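Local coordinates for glutaredoxin (Methanosarcina mazei, PDB 3NZN), which probably catalyses thiol-disulfide exchange through a redox-active pair of cysteines, as in other glutaredoxins of the thioredoxin superfamily, at residues V24-T38 with F78-F92. Sequence-based numbering, arbitrary orientation.
Sequences VIMYGLSTCVWCKKT and FPTTIINDEKAIVGF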
loop_
_atom_site.group_PDB
_atom_site.type_symbol
_atom_site.label_atom_id
_atom_site.label_comp_id
_atom_site.label_asym_id
_atom_site.label_seq_id
_atom_site.Cartn_x
_atom_site.Cartn_y
_atom_site.Cartn_z
ATOM N N VAL A 24 12.446 15.270 13.362
ATOM C CA VAL A 24 11.055 15.437 13.041
ATOM C C VAL A 24 10.867 14.821 11.633
ATOM O O VAL A 24 11.497 15.276 10.722
ATOM C CB VAL A 24 10.643 16.910 13.020
ATOM C CG1 VAL A 24 9.189 17.179 12.632
ATOM C CG2 VAL A 24 10.942 17.594 14.429
ATOM N N ILE A 25 9.977 13.816 11.547
ATOM C CA ILE A 25 9.783 13.115 10.260
ATOM C C ILE A 25 8.294 12.909 9.988
ATOM O O ILE A 25 7.596 12.450 10.780
ATOM C CB ILE A 25 10.602 11.824 10.188
ATOM C CG1 ILE A 25 10.420 11.156 8.805
ATOM C CG2 ILE A 25 10.211 10.921 11.218
ATOM C CD1 ILE A 25 11.571 10.295 8.467
ATOM N N MET A 26 7.911 13.401 8.811
ATOM C CA MET A 26 6.544 13.170 8.340
ATOM C C MET A 26 6.527 12.045 7.267
ATOM O O MET A 26 7.158 12.151 6.297
ATOM C CB MET A 26 5.928 14.444 7.719
ATOM C CG MET A 26 4.420 14.265 7.300
ATOM S SD MET A 26 3.766 15.444 6.024
ATOM C CE MET A 26 5.211 16.416 5.980
ATOM N N TYR A 27 5.826 10.965 7.622
ATOM C CA TYR A 27 5.486 9.927 6.625
ATOM C C TYR A 27 4.162 10.290 5.958
ATOM O O TYR A 27 3.212 10.476 6.570
ATOM C CB TYR A 27 5.419 8.556 7.268
ATOM C CG TYR A 27 6.776 8.118 7.752
ATOM C CD1 TYR A 27 7.645 7.429 6.918
ATOM C CD2 TYR A 27 7.183 8.345 9.056
ATOM C CE1 TYR A 27 8.898 7.017 7.369
ATOM C CE2 TYR A 27 8.447 7.934 9.494
ATOM C CZ TYR A 27 9.266 7.293 8.666
ATOM O OH TYR A 27 10.473 6.927 9.226
ATOM N N GLY A 28 4.230 10.349 4.623
ATOM C CA GLY A 28 3.052 10.705 3.870
ATOM C C GLY A 28 2.919 9.900 2.567
ATOM O O GLY A 28 3.706 8.975 2.331
ATOM N N LEU A 29 1.983 10.290 1.751
ATOM C CA LEU A 29 1.829 9.768 0.395
ATOM C C LEU A 29 1.954 10.948 -0.569
ATOM O O LEU A 29 1.538 12.054 -0.232
ATOM C CB LEU A 29 0.446 9.116 0.221
ATOM C CG LEU A 29 0.089 7.991 1.172
ATOM C CD1 LEU A 29 -1.315 7.468 1.006
ATOM C CD2 LEU A 29 1.095 6.845 1.196
ATOM N N SER A 30 2.462 10.715 -1.760
ATOM C CA SER A 30 2.631 11.728 -2.723
ATOM C C SER A 30 1.334 12.408 -3.206
ATOM O O SER A 30 1.308 13.519 -3.630
ATOM C CB SER A 30 3.496 11.256 -3.855
ATOM O OG SER A 30 2.762 10.307 -4.643
ATOM N N THR A 31 0.270 11.631 -3.147
ATOM C CA THR A 31 -1.117 12.008 -3.445
ATOM C C THR A 31 -1.860 12.045 -2.136
ATOM O O THR A 31 -2.221 11.010 -1.655
ATOM C CB THR A 31 -1.769 10.889 -4.233
ATOM O OG1 THR A 31 -1.674 9.777 -3.299
ATOM C CG2 THR A 31 -1.032 10.700 -5.477
ATOM N N CYS A 32 -1.796 13.073 -1.355
ATOM C CA CYS A 32 -2.460 13.129 -0.065
ATOM C C CYS A 32 -2.489 14.632 0.297
ATOM O O CYS A 32 -1.504 15.237 0.675
ATOM C CB CYS A 32 -1.703 12.350 0.990
ATOM S SG CYS A 32 -2.056 12.564 2.705
ATOM N N VAL A 33 -3.659 15.219 0.153
ATOM C CA VAL A 33 -3.877 16.663 0.435
ATOM C C VAL A 33 -3.514 17.031 1.829
ATOM O O VAL A 33 -2.937 18.094 2.049
ATOM C CB VAL A 33 -5.391 16.980 0.128
ATOM C CG1 VAL A 33 -5.826 18.251 0.724
ATOM C CG2 VAL A 33 -5.667 16.924 -1.371
ATOM N N TRP A 34 -3.838 16.212 2.801
ATOM C CA TRP A 34 -3.521 16.532 4.157
ATOM C C TRP A 34 -2.061 16.390 4.497
ATOM O O TRP A 34 -1.548 17.068 5.387
ATOM C CB TRP A 34 -4.437 15.840 5.112
ATOM C CG TRP A 34 -5.870 16.220 4.948
ATOM C CD1 TRP A 34 -6.841 15.496 4.352
ATOM C CD2 TRP A 34 -6.471 17.406 5.478
ATOM N NE1 TRP A 34 -8.036 16.160 4.455
ATOM C CE2 TRP A 34 -7.821 17.343 5.110
ATOM C CE3 TRP A 34 -5.989 18.549 6.140
ATOM C CZ2 TRP A 34 -8.708 18.332 5.457
ATOM C CZ3 TRP A 34 -6.905 19.506 6.519
ATOM C CH2 TRP A 34 -8.231 19.394 6.183
ATOM N N CYS A 35 -1.387 15.484 3.787
ATOM C CA CYS A 35 0.053 15.364 3.903
ATOM C C CYS A 35 0.676 16.631 3.395
ATOM O O CYS A 35 1.601 17.193 4.020
ATOM C CB CYS A 35 0.592 14.188 3.159
ATOM S SG CYS A 35 0.022 12.575 3.675
ATOM N N LYS A 36 0.196 17.167 2.277
ATOM C CA LYS A 36 0.776 18.389 1.736
ATOM C C LYS A 36 0.527 19.580 2.680
ATOM O O LYS A 36 1.395 20.425 2.873
ATOM C CB LYS A 36 0.189 18.645 0.373
ATOM C CG LYS A 36 0.578 17.806 -0.786
ATOM C CD LYS A 36 2.079 17.283 -0.903
ATOM C CE LYS A 36 2.095 15.803 -1.418
ATOM N NZ LYS A 36 1.524 14.878 -0.356
ATOM N N LYS A 37 -0.635 19.602 3.305
ATOM C CA LYS A 37 -0.927 20.667 4.235
ATOM C C LYS A 37 -0.018 20.559 5.463
ATOM O O LYS A 37 0.404 21.589 6.031
ATOM C CB LYS A 37 -2.360 20.581 4.743
ATOM C CG LYS A 37 -3.454 20.999 3.850
ATOM C CD LYS A 37 -4.488 21.906 4.549
ATOM C CE LYS A 37 -5.506 22.568 3.509
ATOM N NZ LYS A 37 -5.135 24.009 2.975
ATOM N N THR A 38 0.285 19.370 5.941
ATOM C CA THR A 38 1.242 19.167 7.008
ATOM C C THR A 38 2.624 19.569 6.639
ATOM O O THR A 38 3.300 20.294 7.452
ATOM C CB THR A 38 1.217 17.670 7.417
ATOM O OG1 THR A 38 -0.134 17.305 7.794
ATOM C CG2 THR A 38 2.161 17.420 8.598
ATOM N N PHE A 78 -1.886 8.200 7.022
ATOM C CA PHE A 78 -0.999 9.273 6.554
ATOM C C PHE A 78 -1.746 10.602 6.538
ATOM O O PHE A 78 -2.889 10.674 6.092
ATOM C CB PHE A 78 -0.518 8.967 5.122
ATOM C CG PHE A 78 0.212 7.667 5.093
ATOM C CD1 PHE A 78 1.548 7.582 5.460
ATOM C CD2 PHE A 78 -0.428 6.434 4.810
ATOM C CE1 PHE A 78 2.196 6.401 5.516
ATOM C CE2 PHE A 78 0.259 5.246 4.883
ATOM C CZ PHE A 78 1.510 5.219 5.238
ATOM N N PRO A 79 -1.108 11.708 6.989
ATOM C CA PRO A 79 0.240 11.705 7.447
ATOM C C PRO A 79 0.423 11.148 8.852
ATOM O O PRO A 79 -0.479 11.217 9.667
ATOM C CB PRO A 79 0.569 13.219 7.501
ATOM C CG PRO A 79 -0.768 13.887 7.691
ATOM C CD PRO A 79 -1.726 13.001 6.888
ATOM N N THR A 80 1.606 10.610 9.126
ATOM C CA THR A 80 2.059 10.323 10.491
ATOM C C THR A 80 3.379 11.105 10.641
ATOM O O THR A 80 4.350 10.906 9.956
ATOM C CB THR A 80 2.299 8.862 10.728
ATOM O OG1 THR A 80 1.068 8.138 10.602
ATOM C CG2 THR A 80 2.808 8.576 12.043
ATOM N N THR A 81 3.335 12.040 11.650
ATOM C CA THR A 81 4.490 12.879 11.943
ATOM C C THR A 81 5.057 12.451 13.272
ATOM O O THR A 81 4.300 12.421 14.258
ATOM C CB THR A 81 4.037 14.388 11.973
ATOM O OG1 THR A 81 3.511 14.724 10.710
ATOM C CG2 THR A 81 5.316 15.232 12.225
ATOM N N ILE A 82 6.300 12.089 13.290
ATOM C CA ILE A 82 6.964 11.539 14.489
ATOM C C ILE A 82 7.992 12.568 14.938
ATOM O O ILE A 82 8.910 12.927 14.231
ATOM C CB ILE A 82 7.590 10.155 14.228
ATOM C CG1 ILE A 82 6.538 9.180 13.654
ATOM C CG2 ILE A 82 8.143 9.624 15.560
ATOM C CD1 ILE A 82 7.143 7.942 12.948
ATOM N N ILE A 83 7.834 12.994 16.203
ATOM C CA ILE A 83 8.607 14.073 16.773
ATOM C C ILE A 83 9.475 13.534 17.916
ATOM O O ILE A 83 8.981 12.965 18.866
ATOM C CB ILE A 83 7.698 15.207 17.317
ATOM C CG1 ILE A 83 6.872 15.769 16.181
ATOM C CG2 ILE A 83 8.538 16.343 18.025
ATOM C CD1 ILE A 83 5.753 16.692 16.548
ATOM N N ASN A 84 10.788 13.669 17.683
ATOM C CA ASN A 84 11.810 13.273 18.675
ATOM C C ASN A 84 11.680 11.823 19.105
ATOM O O ASN A 84 12.028 11.479 20.197
ATOM C CB ASN A 84 11.843 14.209 19.869
ATOM C CG ASN A 84 11.962 15.658 19.491
ATOM O OD1 ASN A 84 12.779 16.002 18.641
ATOM N ND2 ASN A 84 11.157 16.482 20.026
ATOM N N ASP A 85 11.242 11.002 18.185
ATOM C CA ASP A 85 11.100 9.521 18.378
ATOM C C ASP A 85 10.163 9.243 19.504
ATOM O O ASP A 85 10.259 8.136 20.099
ATOM C CB ASP A 85 12.456 8.872 18.590
ATOM C CG ASP A 85 12.488 7.401 18.231
ATOM O OD1 ASP A 85 11.671 6.972 17.424
ATOM O OD2 ASP A 85 13.373 6.717 18.796
ATOM N N GLU A 86 9.280 10.171 19.839
ATOM C CA GLU A 86 8.441 10.032 21.033
ATOM C C GLU A 86 7.013 10.306 20.795
ATOM O O GLU A 86 6.157 9.565 21.254
ATOM C CB GLU A 86 8.942 10.956 22.175
ATOM C CG GLU A 86 10.330 10.666 22.528
ATOM C CD GLU A 86 10.471 9.996 23.794
ATOM O OE1 GLU A 86 9.829 8.926 23.909
ATOM O OE2 GLU A 86 11.248 10.561 24.626
ATOM N N LYS A 87 6.694 11.369 20.098
ATOM C CA LYS A 87 5.325 11.798 19.970
ATOM C C LYS A 87 4.924 11.592 18.517
ATOM O O LYS A 87 5.556 12.092 17.601
ATOM C CB LYS A 87 5.202 13.235 20.356
ATOM C CG LYS A 87 3.882 13.805 20.092
ATOM C CD LYS A 87 2.726 13.402 20.931
ATOM C CE LYS A 87 1.598 14.481 20.855
ATOM N NZ LYS A 87 0.385 13.965 21.557
ATOM N N ALA A 88 3.877 10.814 18.305
ATOM C CA ALA A 88 3.325 10.590 16.965
ATOM C C ALA A 88 1.988 11.381 16.797
ATOM O O ALA A 88 1.107 11.286 17.646
ATOM C CB ALA A 88 3.101 9.114 16.716
ATOM N N ILE A 89 1.866 12.110 15.712
ATOM C CA ILE A 89 0.653 12.836 15.414
ATOM C C ILE A 89 0.118 12.314 14.094
ATOM O O ILE A 89 0.830 12.270 13.062
ATOM C CB ILE A 89 0.897 14.358 15.292
ATOM C CG1 ILE A 89 1.507 14.812 16.647
ATOM C CG2 ILE A 89 -0.367 15.041 14.941
ATOM C CD1 ILE A 89 1.991 16.292 16.595
ATOM N N VAL A 90 -1.108 11.810 14.148
ATOM C CA VAL A 90 -1.767 11.170 12.992
ATOM C C VAL A 90 -2.736 12.171 12.439
ATOM O O VAL A 90 -3.629 12.615 13.132
ATOM C CB VAL A 90 -2.374 9.900 13.430
ATOM C CG1 VAL A 90 -3.128 9.250 12.207
ATOM C CG2 VAL A 90 -1.328 8.899 13.935
ATOM N N GLY A 91 -2.619 12.481 11.138
ATOM C CA GLY A 91 -3.416 13.470 10.485
ATOM C C GLY A 91 -2.824 14.872 10.564
ATOM O O GLY A 91 -1.884 15.125 11.275
ATOM N N PHE A 92 -3.466 15.756 9.865
ATOM C CA PHE A 92 -3.200 17.185 9.975
ATOM C C PHE A 92 -3.929 17.740 11.169
ATOM O O PHE A 92 -5.103 17.908 11.155
ATOM C CB PHE A 92 -3.613 17.887 8.720
ATOM C CG PHE A 92 -3.320 19.367 8.784
ATOM C CD1 PHE A 92 -2.023 19.854 8.712
ATOM C CD2 PHE A 92 -4.341 20.309 8.965
ATOM C CE1 PHE A 92 -1.755 21.197 8.811
ATOM C CE2 PHE A 92 -4.052 21.681 9.056
ATOM C CZ PHE A 92 -2.783 22.093 8.952
#
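C35 packs its sulfur against P79, SG lying 3.6 Å from P79 N and 3.7 Å from P79 CD, with the CB of F78 also beside it. C35 and C32 are joined in a disulfide, with C32 at the N-cap of helix 33-45. P79, preceded by a cis peptide bond, lies along the start of this helix, its CG 3.5 Å from T38 OG1. A CxxC at a helix start faced by a cis-proline is the arrangement of the thioredoxin fold, consistent with a redox active site; in relatives the proline loop helps to bind substrate. T38 OG1 donates to W34 O (2.8 Å) and also lies in the plane of the F92 ring, at its edge. Over one face of that ring comes K37 CB, while W34, its plane turned 29° from that of F92, barely overlaps it. In the loop before C32, L29 lays CD2 over the centre of the F78 ring, 4.0 Å from the centroid. Beyond P79, strands 24-28 and 80-83 run antiparallel, bonded through I25 with I82 and Y27 with T80. With CG beside its backbone N (chi1 -66°), the Y27 ring meets I82 CD1 through CE2 at 3.7 Å, beside helix 59-72.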